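Local structure of alpha-glucosidase ([Eubacterium] rectale, 6PNR) at residues W237-L242 / M553-T558; R252-L257 / P299-K304; L257-D262 / D536-M541; E505-W510 / E542-L547. The protein probably hydrolyses alpha-linked sulfoquinovosides as a glycoside hydrolase of family 31, and is held here with an aza-sugar inhibitor that carries a sulfonate. All coordinates share one frame; numbering follows the deposited sequence.

Contact 1: W237-L242 / M553-T558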
# COMPACT_ATOMS: atom_id res chain seq x y z
N TRP A 237 -46.10 0.92 -9.93
CA TRP A 237 -46.26 1.86 -8.82
C TRP A 237 -44.98 2.64 -8.50
O TRP A 237 -45.08 3.68 -7.84
CB TRP A 237 -46.76 1.16 -7.55
CG TRP A 237 -45.94 -0.01 -7.06
CD1 TRP A 237 -46.21 -1.33 -7.28
CD2 TRP A 237 -44.75 0.03 -6.26
NE1 TRP A 237 -45.27 -2.11 -6.67
CE2 TRP A 237 -44.36 -1.30 -6.04
CE3 TRP A 237 -43.98 1.06 -5.71
CZ2 TRP A 237 -43.23 -1.64 -5.30
CZ3 TRP A 237 -42.86 0.73 -4.96
CH2 TRP A 237 -42.49 -0.61 -4.76
N VAL A 238 -43.80 2.19 -8.95
CA VAL A 238 -42.60 2.95 -8.61
C VAL A 238 -42.65 4.34 -9.23
O VAL A 238 -42.10 5.30 -8.68
CB VAL A 238 -41.28 2.23 -9.01
CG1 VAL A 238 -41.26 0.78 -8.54
CG2 VAL A 238 -40.99 2.36 -10.50
N TYR A 239 -43.34 4.49 -10.36
CA TYR A 239 -43.39 5.77 -11.06
C TYR A 239 -44.35 6.76 -10.42
O TYR A 239 -44.45 7.89 -10.92
CB TYR A 239 -43.77 5.56 -12.54
CG TYR A 239 -42.84 4.59 -13.23
CD1 TYR A 239 -41.57 4.97 -13.66
CD2 TYR A 239 -43.22 3.26 -13.42
CE1 TYR A 239 -40.70 4.07 -14.26
CE2 TYR A 239 -42.36 2.35 -14.04
CZ TYR A 239 -41.12 2.76 -14.46
OH TYR A 239 -40.29 1.84 -15.07
N ASN A 240 -45.07 6.37 -9.37
CA ASN A 240 -45.94 7.30 -8.65
C ASN A 240 -45.17 8.39 -7.90
O ASN A 240 -45.80 9.32 -7.40
CB ASN A 240 -46.82 6.54 -7.65
CG ASN A 240 -47.84 5.64 -8.33
OD1 ASN A 240 -48.19 5.84 -9.48
ND2 ASN A 240 -48.35 4.65 -7.59
N GLY A 241 -43.85 8.29 -7.78
CA GLY A 241 -43.13 9.29 -7.00
C GLY A 241 -41.99 8.75 -6.16
O GLY A 241 -41.33 7.76 -6.52
N LEU A 242 -41.74 9.41 -5.04
CA LEU A 242 -40.54 9.16 -4.25
C LEU A 242 -40.73 7.97 -3.33
O LEU A 242 -41.82 7.73 -2.81
CB LEU A 242 -40.20 10.41 -3.43
CG LEU A 242 -38.92 10.50 -2.61
CD1 LEU A 242 -37.72 10.45 -3.53
CD2 LEU A 242 -38.93 11.83 -1.80
N MET A 553 -43.44 13.16 -14.40
CA MET A 553 -43.72 13.61 -15.76
C MET A 553 -42.88 12.85 -16.79
O MET A 553 -43.35 12.61 -17.91
CB MET A 553 -43.47 15.12 -15.86
CG MET A 553 -44.43 15.94 -15.01
SD MET A 553 -43.99 17.68 -14.97
CE MET A 553 -44.40 18.16 -16.66
N LEU A 554 -41.66 12.45 -16.42
CA LEU A 554 -40.81 11.68 -17.32
C LEU A 554 -41.27 10.23 -17.46
O LEU A 554 -40.87 9.57 -18.43
CB LEU A 554 -39.36 11.69 -16.82
CG LEU A 554 -38.54 12.99 -16.91
CD1 LEU A 554 -37.30 12.92 -16.02
CD2 LEU A 554 -38.12 13.25 -18.35
N ALA A 555 -42.07 9.74 -16.52
CA ALA A 555 -42.40 8.31 -16.45
C ALA A 555 -42.84 7.68 -17.77
O ALA A 555 -42.43 6.52 -18.02
CB ALA A 555 -43.48 8.08 -15.39
N PRO A 556 -43.67 8.30 -18.60
CA PRO A 556 -44.02 7.65 -19.87
C PRO A 556 -42.81 7.33 -20.71
O PRO A 556 -42.78 6.30 -21.39
CB PRO A 556 -44.95 8.66 -20.55
CG PRO A 556 -45.54 9.45 -19.44
CD PRO A 556 -44.46 9.54 -18.39
N TYR A 557 -41.78 8.19 -20.68
CA TYR A 557 -40.52 7.91 -21.36
C TYR A 557 -39.72 6.85 -20.62
O TYR A 557 -39.24 5.88 -21.22
CB TYR A 557 -39.72 9.22 -21.50
CG TYR A 557 -38.33 9.04 -22.08
CD1 TYR A 557 -38.15 8.55 -23.38
CD2 TYR A 557 -37.20 9.39 -21.34
CE1 TYR A 557 -36.86 8.40 -23.92
CE2 TYR A 557 -35.91 9.24 -21.87
CZ TYR A 557 -35.75 8.74 -23.15
OH TYR A 557 -34.48 8.59 -23.67
N THR A 558 -39.57 7.02 -19.30
CA THR A 558 -38.77 6.10 -18.49
C THR A 558 -39.30 4.68 -18.56
O THR A 558 -38.52 3.72 -18.62
CB THR A 558 -38.74 6.57 -17.04
OG1 THR A 558 -38.34 7.95 -17.01
CG2 THR A 558 -37.77 5.72 -16.22
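Apolar contact carries this pair: Tyr-239 meets Ala-555 and Thr-558, and all three residues are buried. The methyl of Ala-555 sits at the root of the aromatic side chain, with its CB 3.8 Å from CB of Tyr-239 and 4.0 Å from CD1 of the same ring, approaching obliquely. Farther out, the edge of the ring takes the branch methyl of Thr-558, whose CG2 lies 3.9 Å from Tyr-239 CE1. That methyl is anti to the backbone N of Thr-558 (OG1 at chi1 -52°), which turns it toward the tyrosine. Within 237-242, Val-238 adds a CH-pi contact, CG2 standing 3.7 Å above the centre of the Tyr-239 ring. Tyr-551, Lys-559 and Val-562 of the same long helix as Ala-555 also pack against the Tyr-239 side chain.

Hydrogen bonding stays on each side of the contact. The 3-10 turn is closed by Asn-240 N to Trp-237 O at 3.1 Å. On the helix, Thr-558 N binds Leu-554 O at 3.0 Å, next to the kink made at Pro-556.

The 3-10 turn leads through Gly-241 into strand 242-245 of the parallel barrel sheet, and the pairing joins this turn to helix 538-568 within the family 31 TIM-barrel domain.

Contact 2: R252-L257 / P299-K304; sequences RSFGLL and PDLPKK
Phe-254 projects from helix 250-262 toward the first turn of helix 301-310, and the far end of its ring, CE2 and CZ, does the touching. With CG anti to the carbonyl carbon (chi1 -65°), the ring reaches across to two side chains one helical turn apart. Lys-304 meets it with the base of its chain: Lys-304 CB is 3.9 Å from CZ of Phe-254, and Lys-304 CG is 4.1 Å from CE2 of the same ring. The two side chains run at a slant to each other, and CB of the lysine comes at the ring obliquely. Beyond CG the lysine bends at chi2 (-77°) and again at chi4, which carries its ammonium end away from Phe-254. Leu-301 is set differently, its side chain about perpendicular to the phenylalanine and one methyl, CD1, at the ring edge, 4.2 Å from Phe-254 CZ. The ring is thus held at its tip by a leucine methyl near its plane and by the first methylenes of a lysine. Ile-270 and Phe-315 bring in strands 267-271 and 314-319 of the barrel, and Ile-308 adds the next turn of helix 301-310. Replacing Phe-254 by an alanine would probably leave Leu-301 CD1 and the Lys-304 methylenes without their aromatic partner and open a gap between the two helices.

No hydrogen bond crosses between the segments. The chemistry is therefore that of a partly buried apolar seam, in which Lys-304 contributes its hydrocarbon root to the interface while its charge is directed elsewhere.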
# COMPACT_ATOMS: atom_id res chain seq x y z
N ARG A 252 -43.19 7.99 14.30
CA ARG A 252 -42.24 8.84 13.58
C ARG A 252 -42.28 8.59 12.07
O ARG A 252 -42.34 9.53 11.27
CB ARG A 252 -40.81 8.65 14.11
CG ARG A 252 -39.80 9.64 13.51
CD ARG A 252 -38.38 9.45 14.07
NE ARG A 252 -37.45 10.49 13.60
CZ ARG A 252 -36.82 10.49 12.42
NH1 ARG A 252 -37.00 9.50 11.54
NH2 ARG A 252 -36.00 11.49 12.11
N SER A 253 -42.23 7.32 11.66
CA SER A 253 -42.17 6.99 10.24
C SER A 253 -43.44 7.40 9.52
O SER A 253 -43.39 8.12 8.51
CB SER A 253 -41.90 5.49 10.05
OG SER A 253 -40.57 5.18 10.40
N PHE A 254 -44.60 6.96 10.01
CA PHE A 254 -45.82 7.38 9.33
C PHE A 254 -46.11 8.86 9.55
O PHE A 254 -46.76 9.49 8.70
CB PHE A 254 -46.99 6.49 9.76
CG PHE A 254 -46.84 5.05 9.32
CD1 PHE A 254 -46.84 4.72 7.98
CD2 PHE A 254 -46.64 4.04 10.24
CE1 PHE A 254 -46.68 3.40 7.56
CE2 PHE A 254 -46.47 2.72 9.84
CZ PHE A 254 -46.49 2.40 8.49
N GLY A 255 -45.59 9.44 10.64
CA GLY A 255 -45.64 10.89 10.78
C GLY A 255 -44.86 11.61 9.70
O GLY A 255 -45.31 12.63 9.18
N LEU A 256 -43.67 11.10 9.36
CA LEU A 256 -42.87 11.73 8.30
C LEU A 256 -43.51 11.53 6.93
O LEU A 256 -43.39 12.40 6.05
CB LEU A 256 -41.45 11.16 8.33
CG LEU A 256 -40.58 11.77 9.44
CD1 LEU A 256 -39.28 11.01 9.61
CD2 LEU A 256 -40.31 13.22 9.13
N LEU A 257 -44.19 10.40 6.72
CA LEU A 257 -44.98 10.22 5.51
C LEU A 257 -46.03 11.31 5.38
O LEU A 257 -46.12 11.98 4.34
CB LEU A 257 -45.65 8.85 5.55
CG LEU A 257 -46.65 8.56 4.43
CD1 LEU A 257 -45.96 8.75 3.07
CD2 LEU A 257 -47.16 7.14 4.60
N PRO A 299 -46.03 -1.72 16.09
CA PRO A 299 -47.18 -2.58 16.43
C PRO A 299 -48.24 -2.58 15.34
O PRO A 299 -48.58 -1.54 14.76
CB PRO A 299 -47.71 -1.98 17.73
CG PRO A 299 -47.26 -0.56 17.70
CD PRO A 299 -45.89 -0.61 17.05
N ASP A 300 -48.77 -3.77 15.07
CA ASP A 300 -49.82 -3.96 14.07
C ASP A 300 -49.40 -3.39 12.71
O ASP A 300 -50.20 -2.80 11.98
CB ASP A 300 -51.14 -3.34 14.54
CG ASP A 300 -51.72 -4.08 15.75
OD1 ASP A 300 -51.24 -5.19 16.09
OD2 ASP A 300 -52.67 -3.53 16.36
N LEU A 301 -48.13 -3.58 12.36
CA LEU A 301 -47.67 -3.13 11.05
C LEU A 301 -48.53 -3.65 9.89
O LEU A 301 -48.85 -2.84 9.00
CB LEU A 301 -46.19 -3.53 10.86
CG LEU A 301 -45.54 -3.11 9.54
CD1 LEU A 301 -45.65 -1.61 9.33
CD2 LEU A 301 -44.08 -3.54 9.50
N PRO A 302 -48.95 -4.92 9.85
CA PRO A 302 -49.77 -5.36 8.71
C PRO A 302 -51.03 -4.53 8.52
O PRO A 302 -51.42 -4.23 7.39
CB PRO A 302 -50.10 -6.82 9.06
CG PRO A 302 -48.96 -7.26 9.95
CD PRO A 302 -48.67 -6.03 10.78
N LYS A 303 -51.67 -4.14 9.62
CA LYS A 303 -52.82 -3.25 9.53
C LYS A 303 -52.42 -1.89 8.94
O LYS A 303 -53.13 -1.34 8.08
CB LYS A 303 -53.44 -3.10 10.92
CG LYS A 303 -54.86 -2.58 10.93
CD LYS A 303 -55.46 -2.57 12.34
CE LYS A 303 -56.93 -2.10 12.31
NZ LYS A 303 -57.59 -2.13 13.65
N LYS A 304 -51.30 -1.32 9.41
CA LYS A 304 -50.85 -0.03 8.91
C LYS A 304 -50.54 -0.10 7.42
O LYS A 304 -50.83 0.84 6.67
CB LYS A 304 -49.60 0.44 9.66
CG LYS A 304 -49.79 0.64 11.15
CD LYS A 304 -50.53 1.94 11.42
CE LYS A 304 -50.26 2.42 12.84
NZ LYS A 304 -50.69 1.40 13.84

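Contact 3: L257-D262 / D536-M541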
# COMPACT_ATOMS: atom_id res chain seq x y z
N LEU A 257 -44.19 10.40 6.72
CA LEU A 257 -44.98 10.22 5.51
C LEU A 257 -46.03 11.31 5.38
O LEU A 257 -46.12 11.98 4.34
CB LEU A 257 -45.65 8.85 5.55
CG LEU A 257 -46.65 8.56 4.43
CD1 LEU A 257 -45.96 8.75 3.07
CD2 LEU A 257 -47.16 7.14 4.60
N ASP A 258 -46.82 11.52 6.43
CA ASP A 258 -47.82 12.58 6.44
C ASP A 258 -47.19 13.94 6.15
O ASP A 258 -47.72 14.72 5.35
CB ASP A 258 -48.56 12.59 7.78
CG ASP A 258 -49.35 11.31 8.01
OD1 ASP A 258 -49.78 10.69 7.02
OD2 ASP A 258 -49.55 10.93 9.19
N LYS A 259 -46.06 14.24 6.80
CA LYS A 259 -45.37 15.51 6.56
C LYS A 259 -44.96 15.64 5.10
O LYS A 259 -45.16 16.69 4.46
CB LYS A 259 -44.13 15.62 7.47
CG LYS A 259 -43.40 16.95 7.37
CD LYS A 259 -42.16 16.95 8.26
CE LYS A 259 -41.71 18.37 8.58
NZ LYS A 259 -40.58 18.43 9.56
N THR A 260 -44.40 14.57 4.54
CA THR A 260 -43.98 14.60 3.14
C THR A 260 -45.17 14.87 2.22
O THR A 260 -45.13 15.76 1.36
CB THR A 260 -43.30 13.28 2.79
OG1 THR A 260 -42.18 13.11 3.66
CG2 THR A 260 -42.84 13.28 1.33
N LEU A 261 -46.26 14.13 2.42
CA LEU A 261 -47.47 14.35 1.63
C LEU A 261 -48.04 15.74 1.86
O LEU A 261 -48.53 16.39 0.92
CB LEU A 261 -48.51 13.28 1.97
CG LEU A 261 -48.14 11.84 1.57
CD1 LEU A 261 -49.04 10.84 2.30
CD2 LEU A 261 -48.23 11.65 0.06
N ASP A 262 -48.00 16.23 3.11
CA ASP A 262 -48.52 17.57 3.38
C ASP A 262 -47.76 18.63 2.60
O ASP A 262 -48.33 19.67 2.25
CB ASP A 262 -48.47 17.88 4.88
CG ASP A 262 -48.90 19.31 5.19
OD1 ASP A 262 -50.11 19.62 5.03
OD2 ASP A 262 -48.04 20.12 5.59
N ASP A 536 -35.86 18.18 7.14
CA ASP A 536 -35.36 19.19 8.07
C ASP A 536 -35.64 20.61 7.59
O ASP A 536 -35.55 21.53 8.40
CB ASP A 536 -33.84 19.08 8.24
CG ASP A 536 -33.41 17.86 9.06
OD1 ASP A 536 -34.25 17.20 9.70
OD2 ASP A 536 -32.19 17.56 9.02
N ASP A 537 -35.94 20.81 6.31
CA ASP A 537 -35.83 22.13 5.70
C ASP A 537 -37.01 22.36 4.77
O ASP A 537 -37.19 21.59 3.82
CB ASP A 537 -34.52 22.24 4.92
CG ASP A 537 -34.28 23.63 4.35
OD1 ASP A 537 -34.06 24.57 5.15
OD2 ASP A 537 -34.29 23.78 3.11
N GLU A 538 -37.79 23.42 5.01
CA GLU A 538 -38.99 23.63 4.19
C GLU A 538 -38.63 23.92 2.74
O GLU A 538 -39.28 23.41 1.82
CB GLU A 538 -39.84 24.77 4.76
CG GLU A 538 -40.49 24.47 6.11
CD GLU A 538 -41.40 23.25 6.07
OE1 GLU A 538 -42.13 23.08 5.07
OE2 GLU A 538 -41.39 22.46 7.04
N ASP A 539 -37.58 24.73 2.50
CA ASP A 539 -37.17 25.03 1.14
C ASP A 539 -36.78 23.76 0.39
O ASP A 539 -37.10 23.61 -0.80
CB ASP A 539 -36.01 26.04 1.14
CG ASP A 539 -35.52 26.38 -0.27
OD1 ASP A 539 -36.28 27.00 -1.03
OD2 ASP A 539 -34.36 26.03 -0.61
N THR A 540 -36.13 22.83 1.08
CA THR A 540 -35.76 21.56 0.46
C THR A 540 -36.99 20.74 0.10
O THR A 540 -37.04 20.13 -0.98
CB THR A 540 -34.84 20.76 1.39
OG1 THR A 540 -33.67 21.53 1.69
CG2 THR A 540 -34.39 19.46 0.73
N MET A 541 -38.00 20.71 0.97
CA MET A 541 -39.19 19.94 0.66
C MET A 541 -39.94 20.55 -0.53
O MET A 541 -40.50 19.82 -1.36
CB MET A 541 -40.09 19.83 1.89
CG MET A 541 -39.52 18.88 2.91
SD MET A 541 -40.58 18.54 4.30
CE MET A 541 -40.24 19.98 5.29
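Lys-259 reaches from helix 250-262 toward the start of helix 538-568, where Met-541 and Glu-538 meet it. From CB the chain runs out extended, CG anti to the backbone N (chi1 -175°), and CB, CG and CD pass before the first contact with the other segment. That comes at Lys-259 CE, which lies 3.9 Å from the methyl CE of Met-541, the two side chains crossing at about a right angle. The methionine bends at chi3 (-82°), which brings its methyl to the lysine. Lys-259 CE is also 4.4 Å from Glu-538 OE2, a loose approach. At the tip, Lys-259 NZ stands 4.8 Å from Glu-538 OE2, where some attraction is likely, though no salt bridge is formed; its hydrogen bond goes to Tyr-535 O, while the carboxylate of Glu-538 pairs with Arg-263.

Asp-537 caps the helix. Its OD2 takes Thr-540 N at 2.9 Å and Thr-540 OG1 at 2.7 Å from opposite faces of the carboxylate plane, and also pairs with Lys-504.

The contact lies where the C-terminal half of helix 250-262 passes the N-terminus of helix 538-568, with Thr-260 facing strands 242-245 and 267-271 and Thr-540 packing on helix 504-514.

Contact 4: E505-W510 / E542-L547; sequences ELFLRW and ERLARL
Phe-507 has CG anti to its backbone nitrogen (chi1 176°), and Leu-544 adopts the same first torsion (chi1 -177°), which brings the far end of the ring and the leucine methyls together. Leu-544 CD2 lies at the ring edge, near its plane, 4.0 Å from CZ of Phe-507. The other methyl, Leu-544 CD1, is 4.2 Å from Phe-507 CE1, and the two side chains cross at about a right angle, so that both branches of the leucine fork sit at the end of the ring.

Leu-508 and Arg-543 make the second meeting. The arginine is extended from CG to NE and presents its methylenes: Arg-543 CD is 3.6 Å from Leu-508 CD1, and Arg-543 CB is 4.0 Å from Leu-508 CD2. Its polar end goes to other partners, NE in a salt bridge with Asp-539 and NH1 to Leu-641 O.

The segments belong to helices 504-514 and 538-568; the axes of 505-510 and 542-547 run nearly parallel, 12° apart and 10.9 Å from each other at closest approach. Both lie in the family 31 TIM-barrel region, and the side chain of Phe-507 is about 14 Å from the bound aza-sugar inhibitor.

Farther along, Leu-547 points toward helix 504-514, its CD1 coming 4.2 Å from the backbone O of Leu-508. Ala-511 touches both Leu-544 and Leu-547, carrying the apolar packing on into the next turn. At the other end Thr-540 packs on Phe-507 and Leu-508, while Tyr-534 also lies against Phe-507.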
# COMPACT_ATOMS: atom_id res chain seq x y z
N GLU A 505 -27.13 21.11 0.13
CA GLU A 505 -26.77 21.22 -1.28
C GLU A 505 -26.49 19.84 -1.88
O GLU A 505 -26.89 19.55 -3.01
CB GLU A 505 -25.56 22.14 -1.45
CG GLU A 505 -25.16 22.37 -2.92
CD GLU A 505 -23.75 22.92 -3.07
OE1 GLU A 505 -23.00 22.91 -2.07
OE2 GLU A 505 -23.38 23.35 -4.19
N LEU A 506 -25.80 18.99 -1.12
CA LEU A 506 -25.51 17.63 -1.59
C LEU A 506 -26.79 16.84 -1.81
O LEU A 506 -26.94 16.16 -2.83
CB LEU A 506 -24.62 16.90 -0.59
CG LEU A 506 -24.44 15.46 -1.08
CD1 LEU A 506 -23.53 15.43 -2.32
CD2 LEU A 506 -23.95 14.57 -0.00
N PHE A 507 -27.72 16.90 -0.86
CA PHE A 507 -28.97 16.17 -1.05
C PHE A 507 -29.67 16.63 -2.31
O PHE A 507 -30.17 15.81 -3.09
CB PHE A 507 -29.90 16.34 0.17
CG PHE A 507 -31.24 15.69 -0.03
CD1 PHE A 507 -32.27 16.36 -0.69
CD2 PHE A 507 -31.47 14.40 0.41
CE1 PHE A 507 -33.50 15.75 -0.91
CE2 PHE A 507 -32.71 13.79 0.20
CZ PHE A 507 -33.72 14.47 -0.46
N LEU A 508 -29.72 17.95 -2.54
CA LEU A 508 -30.47 18.47 -3.68
C LEU A 508 -29.78 18.15 -5.00
O LEU A 508 -30.45 17.80 -5.98
CB LEU A 508 -30.67 19.98 -3.53
CG LEU A 508 -31.67 20.35 -2.43
CD1 LEU A 508 -31.63 21.84 -2.16
CD2 LEU A 508 -33.07 19.89 -2.81
N ARG A 509 -28.45 18.27 -5.07
CA ARG A 509 -27.72 17.86 -6.27
C ARG A 509 -27.91 16.38 -6.55
O ARG A 509 -28.00 15.97 -7.72
CB ARG A 509 -26.23 18.17 -6.15
CG ARG A 509 -25.85 19.64 -6.34
CD ARG A 509 -26.25 20.15 -7.74
NE ARG A 509 -25.72 21.50 -7.94
CZ ARG A 509 -26.10 22.34 -8.89
NH1 ARG A 509 -27.03 22.00 -9.77
NH2 ARG A 509 -25.54 23.55 -8.95
N TRP A 510 -27.95 15.55 -5.50
CA TRP A 510 -28.18 14.12 -5.72
C TRP A 510 -29.59 13.85 -6.22
O TRP A 510 -29.80 13.01 -7.10
CB TRP A 510 -27.91 13.34 -4.42
CG TRP A 510 -27.26 11.97 -4.60
CD1 TRP A 510 -27.72 10.90 -5.32
CD2 TRP A 510 -26.04 11.52 -3.97
NE1 TRP A 510 -26.86 9.83 -5.20
CE2 TRP A 510 -25.82 10.19 -4.37
CE3 TRP A 510 -25.10 12.14 -3.13
CZ2 TRP A 510 -24.70 9.46 -3.97
CZ3 TRP A 510 -23.98 11.42 -2.72
CH2 TRP A 510 -23.80 10.08 -3.14
N GLU A 542 -39.96 21.88 -0.63
CA GLU A 542 -40.58 22.51 -1.79
C GLU A 542 -39.81 22.19 -3.07
O GLU A 542 -40.42 21.91 -4.11
CB GLU A 542 -40.67 24.02 -1.57
CG GLU A 542 -41.56 24.41 -0.39
CD GLU A 542 -41.29 25.83 0.11
OE1 GLU A 542 -40.70 26.63 -0.66
OE2 GLU A 542 -41.65 26.14 1.28
N ARG A 543 -38.48 22.23 -3.00
CA ARG A 543 -37.65 21.87 -4.15
C ARG A 543 -37.83 20.40 -4.53
O ARG A 543 -37.91 20.07 -5.71
CB ARG A 543 -36.18 22.16 -3.85
CG ARG A 543 -35.80 23.63 -3.88
CD ARG A 543 -34.39 23.81 -3.33
NE ARG A 543 -33.92 25.18 -3.43
CZ ARG A 543 -33.35 25.69 -4.52
NH1 ARG A 543 -33.20 24.93 -5.60
NH2 ARG A 543 -32.94 26.95 -4.52
N LEU A 544 -37.83 19.51 -3.53
CA LEU A 544 -37.95 18.09 -3.81
C LEU A 544 -39.30 17.78 -4.46
O LEU A 544 -39.39 16.92 -5.35
CB LEU A 544 -37.76 17.30 -2.51
CG LEU A 544 -37.78 15.78 -2.60
CD1 LEU A 544 -36.71 15.31 -3.56
CD2 LEU A 544 -37.55 15.20 -1.21
N ALA A 545 -40.36 18.47 -4.04
CA ALA A 545 -41.66 18.31 -4.69
C ALA A 545 -41.56 18.53 -6.19
O ALA A 545 -42.11 17.76 -6.99
CB ALA A 545 -42.68 19.28 -4.08
N ARG A 546 -40.84 19.58 -6.60
CA ARG A 546 -40.63 19.83 -8.03
C ARG A 546 -39.84 18.70 -8.68
O ARG A 546 -40.22 18.19 -9.74
CB ARG A 546 -39.93 21.17 -8.22
CG ARG A 546 -39.29 21.36 -9.59
CD ARG A 546 -38.72 22.76 -9.70
NE ARG A 546 -38.04 23.00 -10.96
CZ ARG A 546 -36.82 22.59 -11.25
NH1 ARG A 546 -36.11 21.88 -10.36
NH2 ARG A 546 -36.29 22.88 -12.44
N LEU A 547 -38.72 18.29 -8.05
CA LEU A 547 -37.88 17.25 -8.65
C LEU A 547 -38.65 15.94 -8.81
O LEU A 547 -38.55 15.27 -9.84
CB LEU A 547 -36.62 17.03 -7.81
CG LEU A 547 -35.73 18.27 -7.57
CD1 LEU A 547 -34.56 17.95 -6.65
CD2 LEU A 547 -35.23 18.90 -8.86

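Helix 538-568 serves contacts 1, 3 and 4, and helix 250-262 serves contacts 2 and 3, so contact 3 shares an element with each of the others. Contacts 1 and 4 are buried and rest on leucine, alanine, threonine methyl and aromatic groups and, in contact 4, the methylenes of Arg-543; they meet directly where Leu-242 CD2 packs 3.7 Å from Leu-544 CD2. Contacts 2 and 3 are partly buried, and in each a lysine offers hydrocarbon: in contact 2 its charge turns away, in contact 3 it stays beside the acidic helix start. Contact 3 nevertheless borders the apolar contact 4 through Thr-540, their centres about 11 Å apart. No hydrogen bond crosses any of the four.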